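Local coordinates for PLP-Dependent L-Arginine Hydroxylase MppP (Streptomyces wadayamensis, PDB 6C9B), which uses pyridoxal 5'-phosphate to act on L-arginine as an oxidase, with 4-hydroxy-2-ketoarginine among its products, at residues 85-90 with 94-99; 117-122 with 127-132. All coordinates share one frame; numbering follows the deposited sequence.

Interaction 1: 85-90 with 94-99; sequences LSCYSS and MEILAR
Cys87 lays its sulfur against the end methyl of Ile96, SG to CD1 at 4.0 Å, and this is where the end of strand 84-87 meets the flank of helix 90-101. The sulfur is swung beside its own backbone N (chi1 -54°), which brings it to the helix side of the strand; Ile96 answers with its long branch, stretched out so that CD1 leads while CG2 stays back. Tyr247 and Ile250 of helix 243-250 pack on Cys87 and Ile96 respectively, so the small pair is closed in by a third element.

The other link is made by backbone, within the first turn of helix 90-101. Met94 N donates to Ser90 O at 2.8 Å with an N-H...O angle of 149°, an ordinary helical bond. Beside it, Met94 CB rests 3.5 Å from the same Ser90 O. From there CG runs anti to the backbone N (chi1 -178°), and the chain then bends to carry its end away from the strand, onto Leu121 and Leu122 of helix 116-124.

Ser89, directly before the helix, is its N-cap: OG accepts the N-H of Val92, and also makes a weak hydrogen bond to phosphate oxygen OP1 of the cofactor-bearing residue at position 221. A helix start set against the cofactor phosphate is familiar from fold-type I PLP enzymes. Farther along, across the dimer interface, Glu95 and Arg99 form reciprocal salt bridges with Arg99 and Glu95 of the second subunit.

With a single sulfur-methyl touch and one peptide hydrogen bond, the two segments share little side-chain packing; the short connection and that bond set the relation of strand to helix, while the Ser89 hydroxyl is shared between helix start and, weakly, phosphate.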
ATOM      1  N   LEU B  85       9.481  -8.610  -6.275  1.00 20.57           N
ATOM      2  CA  LEU B  85       8.869  -8.260  -4.999  1.00 18.69           C
ATOM      3  C   LEU B  85       7.436  -7.808  -5.251  1.00 18.45           C
ATOM      4  O   LEU B  85       7.216  -6.810  -5.948  1.00 20.12           O
ATOM      5  CB  LEU B  85       9.653  -7.160  -4.295  1.00 23.15           C
ATOM      6  CG  LEU B  85      11.139  -7.480  -4.139  1.00 24.62           C
ATOM      7  CD1 LEU B  85      11.876  -6.270  -3.555  1.00 27.84           C
ATOM      8  CD2 LEU B  85      11.320  -8.679  -3.274  1.00 28.21           C
ATOM      9  N   SER B  86       6.461  -8.522  -4.671  1.00 16.63           N
ATOM     10  CA  SER B  86       5.053  -8.177  -4.875  1.00 17.59           C
ATOM     11  C   SER B  86       4.648  -7.133  -3.840  1.00 18.00           C
ATOM     12  O   SER B  86       4.780  -7.362  -2.631  1.00 18.10           O
ATOM     13  CB  SER B  86       4.146  -9.408  -4.775  1.00 20.51           C
ATOM     14  OG  SER B  86       4.538 -10.432  -5.684  1.00 21.74           O
ATOM     15  N   CYS B  87       4.199  -5.980  -4.322  1.00 18.76           N
ATOM     16  CA  CYS B  87       3.836  -4.832  -3.497  1.00 17.16           C
ATOM     17  C   CYS B  87       2.337  -4.590  -3.596  1.00 15.89           C
ATOM     18  O   CYS B  87       1.689  -5.015  -4.558  1.00 16.62           O
ATOM     19  CB  CYS B  87       4.570  -3.565  -3.944  1.00 16.45           C
ATOM     20  SG  CYS B  87       6.372  -3.817  -4.003  1.00 23.04           S
ATOM     21  N   TYR B  88       1.788  -3.874  -2.613  1.00 19.25           N
ATOM     22  CA  TYR B  88       0.358  -3.542  -2.661  1.00 16.36           C
ATOM     23  C   TYR B  88      -0.038  -2.794  -3.929  1.00 18.80           C
ATOM     24  O   TYR B  88      -1.187  -2.901  -4.379  1.00 18.35           O
ATOM     25  CB  TYR B  88      -0.041  -2.694  -1.459  1.00 16.62           C
ATOM     26  CG  TYR B  88       0.248  -3.306  -0.118  1.00 15.80           C
ATOM     27  CD1 TYR B  88      -0.329  -4.512   0.255  1.00 18.71           C
ATOM     28  CD2 TYR B  88       1.051  -2.668   0.792  1.00 14.86           C
ATOM     29  CE1 TYR B  88      -0.079  -5.075   1.511  1.00 18.92           C
ATOM     30  CE2 TYR B  88       1.279  -3.199   2.044  1.00 16.77           C
ATOM     31  CZ  TYR B  88       0.714  -4.404   2.388  1.00 17.29           C
ATOM     32  OH  TYR B  88       0.948  -4.962   3.604  1.00 18.00           O
ATOM     33  N   SER B  89       0.861  -2.021  -4.514  1.00 15.38           N
ATOM     34  CA  SER B  89       0.534  -1.270  -5.712  1.00 13.64           C
ATOM     35  C   SER B  89       1.833  -0.846  -6.356  1.00 15.63           C
ATOM     36  O   SER B  89       2.895  -0.871  -5.726  1.00 16.57           O
ATOM     37  CB  SER B  89      -0.281  -0.025  -5.409  1.00 18.59           C
ATOM     38  OG  SER B  89       0.550   0.900  -4.708  1.00 17.77           O
ATOM     39  N   SER B  90       1.717  -0.402  -7.600  1.00 15.92           N
ATOM     40  CA  SER B  90       2.887   0.141  -8.272  1.00 15.50           C
ATOM     41  C   SER B  90       3.388   1.396  -7.589  1.00 15.34           C
ATOM     42  O   SER B  90       4.600   1.636  -7.559  1.00 16.02           O
ATOM     43  CB  SER B  90       2.541   0.407  -9.735  1.00 18.08           C
ATOM     44  OG  SER B  90       3.498   1.214 -10.389  1.00 22.28           O
ATOM     45  N   MET B  94       6.985   2.214  -6.244  1.00 14.51           N
ATOM     46  CA  MET B  94       7.679   3.451  -6.589  1.00 13.77           C
ATOM     47  C   MET B  94       8.195   4.171  -5.339  1.00 18.60           C
ATOM     48  O   MET B  94       9.274   4.763  -5.363  1.00 15.90           O
ATOM     49  CB  MET B  94       6.736   4.348  -7.405  1.00 14.18           C
ATOM     50  CG  MET B  94       7.355   5.640  -7.865  1.00 18.07           C
ATOM     51  SD  MET B  94       8.537   5.277  -9.178  1.00 22.92           S
ATOM     52  CE  MET B  94       9.819   6.441  -8.714  1.00 22.78           C
ATOM     53  N   GLU B  95       7.434   4.152  -4.244  1.00 14.76           N
ATOM     54  CA  GLU B  95       7.922   4.728  -2.997  1.00 14.38           C
ATOM     55  C   GLU B  95       9.172   3.997  -2.531  1.00 16.48           C
ATOM     56  O   GLU B  95      10.147   4.622  -2.094  1.00 18.02           O
ATOM     57  CB  GLU B  95       6.835   4.678  -1.924  1.00 15.83           C
ATOM     58  CG  GLU B  95       7.283   5.106  -0.538  1.00 14.82           C
ATOM     59  CD  GLU B  95       7.538   6.594  -0.347  1.00 17.51           C
ATOM     60  OE1 GLU B  95       7.434   7.376  -1.299  1.00 19.83           O
ATOM     61  OE2 GLU B  95       7.867   6.993   0.800  1.00 19.43           O
ATOM     62  N   ILE B  96       9.153   2.673  -2.616  1.00 15.51           N
ATOM     63  CA  ILE B  96      10.316   1.877  -2.229  1.00 15.17           C
ATOM     64  C   ILE B  96      11.507   2.243  -3.102  1.00 15.30           C
ATOM     65  O   ILE B  96      12.624   2.458  -2.605  1.00 16.85           O
ATOM     66  CB  ILE B  96       9.969   0.380  -2.320  1.00 15.20           C
ATOM     67  CG1 ILE B  96       8.957   0.005  -1.239  1.00 16.97           C
ATOM     68  CG2 ILE B  96      11.216  -0.475  -2.191  1.00 18.52           C
ATOM     69  CD1 ILE B  96       8.272  -1.329  -1.487  1.00 18.42           C
ATOM     70  N   LEU B  97      11.287   2.317  -4.421  1.00 15.34           N
ATOM     71  CA  LEU B  97      12.377   2.632  -5.337  1.00 15.12           C
ATOM     72  C   LEU B  97      12.912   4.030  -5.070  1.00 17.76           C
ATOM     73  O   LEU B  97      14.120   4.275  -5.111  1.00 17.10           O
ATOM     74  CB  LEU B  97      11.895   2.497  -6.782  1.00 17.91           C
ATOM     75  CG  LEU B  97      12.879   2.910  -7.885  1.00 18.10           C
ATOM     76  CD1 LEU B  97      14.146   2.068  -7.809  1.00 19.02           C
ATOM     77  CD2 LEU B  97      12.232   2.804  -9.272  1.00 20.03           C
ATOM     78  N   ALA B  98      12.019   4.977  -4.857  1.00 16.50           N
ATOM     79  CA  ALA B  98      12.456   6.355  -4.681  1.00 15.73           C
ATOM     80  C   ALA B  98      13.282   6.491  -3.407  1.00 16.85           C
ATOM     81  O   ALA B  98      14.332   7.141  -3.401  1.00 18.05           O
ATOM     82  CB  ALA B  98      11.239   7.272  -4.645  1.00 18.79           C
ATOM     83  N   ARG B  99      12.789   5.929  -2.297  1.00 16.89           N
ATOM     84  CA  ARG B  99      13.549   6.027  -1.057  1.00 17.17           C
ATOM     85  C   ARG B  99      14.867   5.278  -1.194  1.00 18.11           C
ATOM     86  O   ARG B  99      15.893   5.729  -0.670  1.00 20.21           O
ATOM     87  CB  ARG B  99      12.719   5.514   0.123  1.00 23.54           C
ATOM     88  CG  ARG B  99      13.420   5.821   1.464  1.00 28.67           C
ATOM     89  CD  ARG B  99      12.453   6.340   2.499  1.00 25.42           C
ATOM     90  NE  ARG B  99      11.542   5.337   3.028  1.00 26.79           N
ATOM     91  CZ  ARG B  99      11.902   4.359   3.850  1.00 25.79           C
ATOM     92  NH1 ARG B  99      10.978   3.543   4.327  1.00 21.98           N
ATOM     93  NH2 ARG B  99      13.182   4.174   4.168  1.00 24.62           N
TER

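Interaction 2: 117-122 with 127-132; sequences NIADLL and LDLVPV. With EGV ((4S)-5-carbamimidamido-4-hydroxy-2-oxopentanoic acid), chain F.
Leu127 leans on the last residue of the facing helix segment from its first side-chain carbon onward. Its CB sits 3.4 Å from Leu122 O, and CG follows over that same oxygen. At the tip, CD1 presses on Leu122 CD2 at 3.5 Å, tighter than usual for two methyls. The two side chains meet at a slant, and Leu127 owes its course to a CG lying beside the backbone N (chi1 -64°). Leu122 O also accepts the N-H of Leu127, 3.0 Å from its N and nearly straight at 160°, the donor standing 35° off the carbonyl plane. A carbonyl two residues before the end of helix 116-124 thus ties back the chain just after it.

Strand 128-133, which follows, completes a beta-alpha-beta crossover begun by strand 107-112: it lies parallel to 107-112 and forms one margin of the seven-stranded sheet of the large domain, with the helix packed on the sheet face. Leu129 forks against the helix. Its CD1 touches Ala119 CB at 3.8 Å, while CD2 reaches Leu122 CB at 3.9 Å, the Leu122 and Leu129 side chains crossing at about a right angle. Trp341, from a loop, packs against both Ala119 and Leu129.

The other end of the helix segment faces the active site. Asn117 ND2 packs near the guanidino group of the bound hydroxyketo acid from outside its plane, 3.2 Å from N04 and 3.4 Å from N05. ND2 is hydrogen-bonded to Ser91 OG and to Asp249 O of the second subunit, and Ser91 OG in turn bonds to the ligand. Asp120, whose CB points away from the strand, is a magnesium ligand seen in a crystal structure of this protein, though no metal is bound to this chain.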
ATOM      1  N   ASN B 117       2.486  11.112 -10.065  1.00 16.35           N
ATOM      2  CA  ASN B 117       2.924  10.670  -8.758  1.00 17.29           C
ATOM      3  C   ASN B 117       4.334  10.081  -8.829  1.00 21.53           C
ATOM      4  O   ASN B 117       5.029  10.083  -7.809  1.00 18.33           O
ATOM      5  CB  ASN B 117       1.914   9.729  -8.108  1.00 24.63           C
ATOM      6  CG  ASN B 117       2.053   8.329  -8.528  1.00 36.29           C
ATOM      7  OD1 ASN B 117       2.550   8.026  -9.609  1.00 66.84           O
ATOM      8  ND2 ASN B 117       1.574   7.431  -7.675  1.00 51.34           N
ATOM      9  N   ILE B 118       4.802   9.670 -10.018  1.00 18.51           N
ATOM     10  CA  ILE B 118       6.204   9.262 -10.168  1.00 15.83           C
ATOM     11  C   ILE B 118       7.110  10.422  -9.781  1.00 18.33           C
ATOM     12  O   ILE B 118       8.024  10.287  -8.953  1.00 18.05           O
ATOM     13  CB  ILE B 118       6.489   8.778 -11.602  1.00 20.97           C
ATOM     14  CG1 ILE B 118       5.722   7.481 -11.914  1.00 25.35           C
ATOM     15  CG2 ILE B 118       7.972   8.497 -11.789  1.00 21.22           C
ATOM     16  CD1 ILE B 118       5.645   7.150 -13.392  1.00 32.08           C
ATOM     17  N   ALA B 119       6.844  11.597 -10.370  1.00 16.12           N
ATOM     18  CA  ALA B 119       7.630  12.787 -10.065  1.00 18.65           C
ATOM     19  C   ALA B 119       7.489  13.166  -8.609  1.00 19.38           C
ATOM     20  O   ALA B 119       8.467  13.537  -7.951  1.00 18.41           O
ATOM     21  CB  ALA B 119       7.185  13.967 -10.949  1.00 16.21           C
ATOM     22  N   ASP B 120       6.268  13.097  -8.083  1.00 16.58           N
ATOM     23  CA  ASP B 120       6.040  13.556  -6.718  1.00 15.31           C
ATOM     24  C   ASP B 120       6.669  12.631  -5.662  1.00 14.75           C
ATOM     25  O   ASP B 120       7.151  13.115  -4.623  1.00 15.75           O
ATOM     26  CB  ASP B 120       4.540  13.696  -6.508  1.00 17.39           C
ATOM     27  CG  ASP B 120       3.954  14.885  -7.272  1.00 26.39           C
ATOM     28  OD1 ASP B 120       4.690  15.824  -7.619  1.00 25.38           O
ATOM     29  OD2 ASP B 120       2.744  14.913  -7.478  1.00 26.95           O
ATOM     30  N   LEU B 121       6.712  11.325  -5.923  1.00 16.43           N
ATOM     31  CA  LEU B 121       7.358  10.403  -5.002  1.00 16.07           C
ATOM     32  C   LEU B 121       8.871  10.543  -5.063  1.00 17.14           C
ATOM     33  O   LEU B 121       9.539  10.517  -4.030  1.00 16.25           O
ATOM     34  CB  LEU B 121       6.943   8.970  -5.308  1.00 15.09           C
ATOM     35  CG  LEU B 121       5.469   8.673  -4.996  1.00 14.39           C
ATOM     36  CD1 LEU B 121       5.079   7.276  -5.564  1.00 18.44           C
ATOM     37  CD2 LEU B 121       5.186   8.771  -3.527  1.00 19.82           C
ATOM     38  N   LEU B 122       9.414  10.800  -6.247  1.00 15.67           N
ATOM     39  CA  LEU B 122      10.853  11.006  -6.348  1.00 16.69           C
ATOM     40  C   LEU B 122      11.250  12.307  -5.677  1.00 18.49           C
ATOM     41  O   LEU B 122      12.181  12.353  -4.855  1.00 17.70           O
ATOM     42  CB  LEU B 122      11.279  11.001  -7.821  1.00 14.96           C
ATOM     43  CG  LEU B 122      11.246   9.676  -8.552  1.00 18.67           C
ATOM     44  CD1 LEU B 122      11.337   9.823 -10.080  1.00 20.39           C
ATOM     45  CD2 LEU B 122      12.377   8.806  -8.041  1.00 22.11           C
ATOM     46  N   LEU B 127      14.979  13.502  -4.483  1.00 19.09           N
ATOM     47  CA  LEU B 127      15.630  13.399  -5.776  1.00 17.18           C
ATOM     48  C   LEU B 127      15.347  14.636  -6.629  1.00 20.82           C
ATOM     49  O   LEU B 127      14.197  15.073  -6.766  1.00 20.90           O
ATOM     50  CB  LEU B 127      15.184  12.115  -6.474  1.00 18.89           C
ATOM     51  CG  LEU B 127      15.662  10.920  -5.635  1.00 27.85           C
ATOM     52  CD1 LEU B 127      14.894   9.666  -5.813  1.00 45.10           C
ATOM     53  CD2 LEU B 127      17.199  10.692  -5.813  1.00 24.33           C
ATOM     54  N   ASP B 128      16.402  15.188  -7.222  1.00 17.68           N
ATOM     55  CA  ASP B 128      16.258  16.280  -8.178  1.00 19.54           C
ATOM     56  C   ASP B 128      15.906  15.680  -9.525  1.00 21.16           C
ATOM     57  O   ASP B 128      16.463  14.652  -9.918  1.00 27.71           O
ATOM     58  CB  ASP B 128      17.555  17.073  -8.276  1.00 26.29           C
ATOM     59  CG  ASP B 128      17.416  18.359  -9.098  1.00 56.84           C
ATOM     60  OD1 ASP B 128      16.309  18.935  -9.158  1.00 65.01           O
ATOM     61  OD2 ASP B 128      18.430  18.795  -9.676  1.00 69.96           O
ATOM     62  N   LEU B 129      14.966  16.298 -10.231  1.00 19.30           N
ATOM     63  CA  LEU B 129      14.464  15.719 -11.466  1.00 16.61           C
ATOM     64  C   LEU B 129      14.908  16.527 -12.678  1.00 19.56           C
ATOM     65  O   LEU B 129      14.851  17.764 -12.673  1.00 23.46           O
ATOM     66  CB  LEU B 129      12.951  15.651 -11.465  1.00 16.56           C
ATOM     67  CG  LEU B 129      12.348  14.816 -10.362  1.00 21.02           C
ATOM     68  CD1 LEU B 129      10.799  14.869 -10.444  1.00 26.01           C
ATOM     69  CD2 LEU B 129      12.863  13.399 -10.463  1.00 21.99           C
ATOM     70  N   VAL B 130      15.327  15.818 -13.718  1.00 17.88           N
ATOM     71  CA  VAL B 130      15.666  16.428 -15.002  1.00 18.81           C
ATOM     72  C   VAL B 130      14.649  15.919 -16.017  1.00 18.68           C
ATOM     73  O   VAL B 130      14.614  14.712 -16.280  1.00 18.38           O
ATOM     74  CB  VAL B 130      17.092  16.075 -15.454  1.00 23.87           C
ATOM     75  CG1 VAL B 130      17.397  16.815 -16.744  1.00 27.67           C
ATOM     76  CG2 VAL B 130      18.086  16.409 -14.390  1.00 27.25           C
ATOM     77  N   PRO B 131      13.809  16.773 -16.608  1.00 16.63           N
ATOM     78  CA  PRO B 131      12.827  16.268 -17.577  1.00 20.52           C
ATOM     79  C   PRO B 131      13.462  15.884 -18.901  1.00 19.56           C
ATOM     80  O   PRO B 131      14.353  16.575 -19.397  1.00 19.46           O
ATOM     81  CB  PRO B 131      11.882  17.453 -17.768  1.00 19.53           C
ATOM     82  CG  PRO B 131      12.709  18.642 -17.489  1.00 22.48           C
ATOM     83  CD  PRO B 131      13.629  18.221 -16.370  1.00 20.11           C
ATOM     84  N   VAL B 132      12.991  14.779 -19.471  1.00 19.08           N
ATOM     85  CA  VAL B 132      13.364  14.361 -20.823  1.00 19.56           C
ATOM     86  C   VAL B 132      12.085  14.294 -21.638  1.00 18.66           C
ATOM     87  O   VAL B 132      11.207  13.475 -21.349  1.00 18.98           O
ATOM     88  CB  VAL B 132      14.085  13.009 -20.838  1.00 18.84           C
ATOM     89  CG1 VAL B 132      14.572  12.691 -22.244  1.00 22.85           C
ATOM     90  CG2 VAL B 132      15.245  13.017 -19.863  1.00 23.33           C
TER
HETATM   91  C10 EGV F 401      -4.328   7.330 -13.495  1.00 27.52           C
HETATM   92  C02 EGV F 401      -3.956   6.683  -8.501  1.00 47.89           C
HETATM   93  C03 EGV F 401      -1.990   7.469  -7.178  1.00 40.87           C
HETATM   94  C06 EGV F 401      -3.450   6.243  -9.861  1.00 51.92           C
HETATM   95  C07 EGV F 401      -3.968   7.267 -10.895  1.00 55.20           C
HETATM   96  C09 EGV F 401      -3.402   7.048 -12.322  1.00 57.43           C
HETATM   97  N01 EGV F 401      -3.170   7.764  -7.926  1.00 39.76           N
HETATM   98  N04 EGV F 401      -1.232   8.523  -6.611  1.00 49.30           N
HETATM   99  N05 EGV F 401      -1.586   6.223  -7.047  1.00 25.84           N
HETATM  100  O08 EGV F 401      -3.938   4.998 -10.158  1.00 51.78           O
HETATM  101  O11 EGV F 401      -3.929   6.999 -14.596  1.00 19.59           O
HETATM  102  O12 EGV F 401      -5.442   7.867 -13.344  1.00 33.13           O
HETATM  103  O13 EGV F 401      -2.255   6.663 -12.529  1.00 49.11           O

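Both contacts are buried and belong to the same seven-stranded sheet, but to its two outermost strands: interaction 1 joins 84-87 to the helix after it, interaction 2 joins 128-133 to the helix before it. The helices meet each other between them, Met94 CE lying 3.5 Å from Leu122 CG. Separately, Leu127, just before strand 128-133, touches Ala98 O of helix 90-101. Interaction 2 is the more extensive, a leucine-lined layer of helix on strand; interaction 1 is sparser, and its polar side, at the helix start, lies by the cofactor phosphate. Ser89 there contrasts with Asn117, at the ligand end of 117-122. Both contacts border the second subunit.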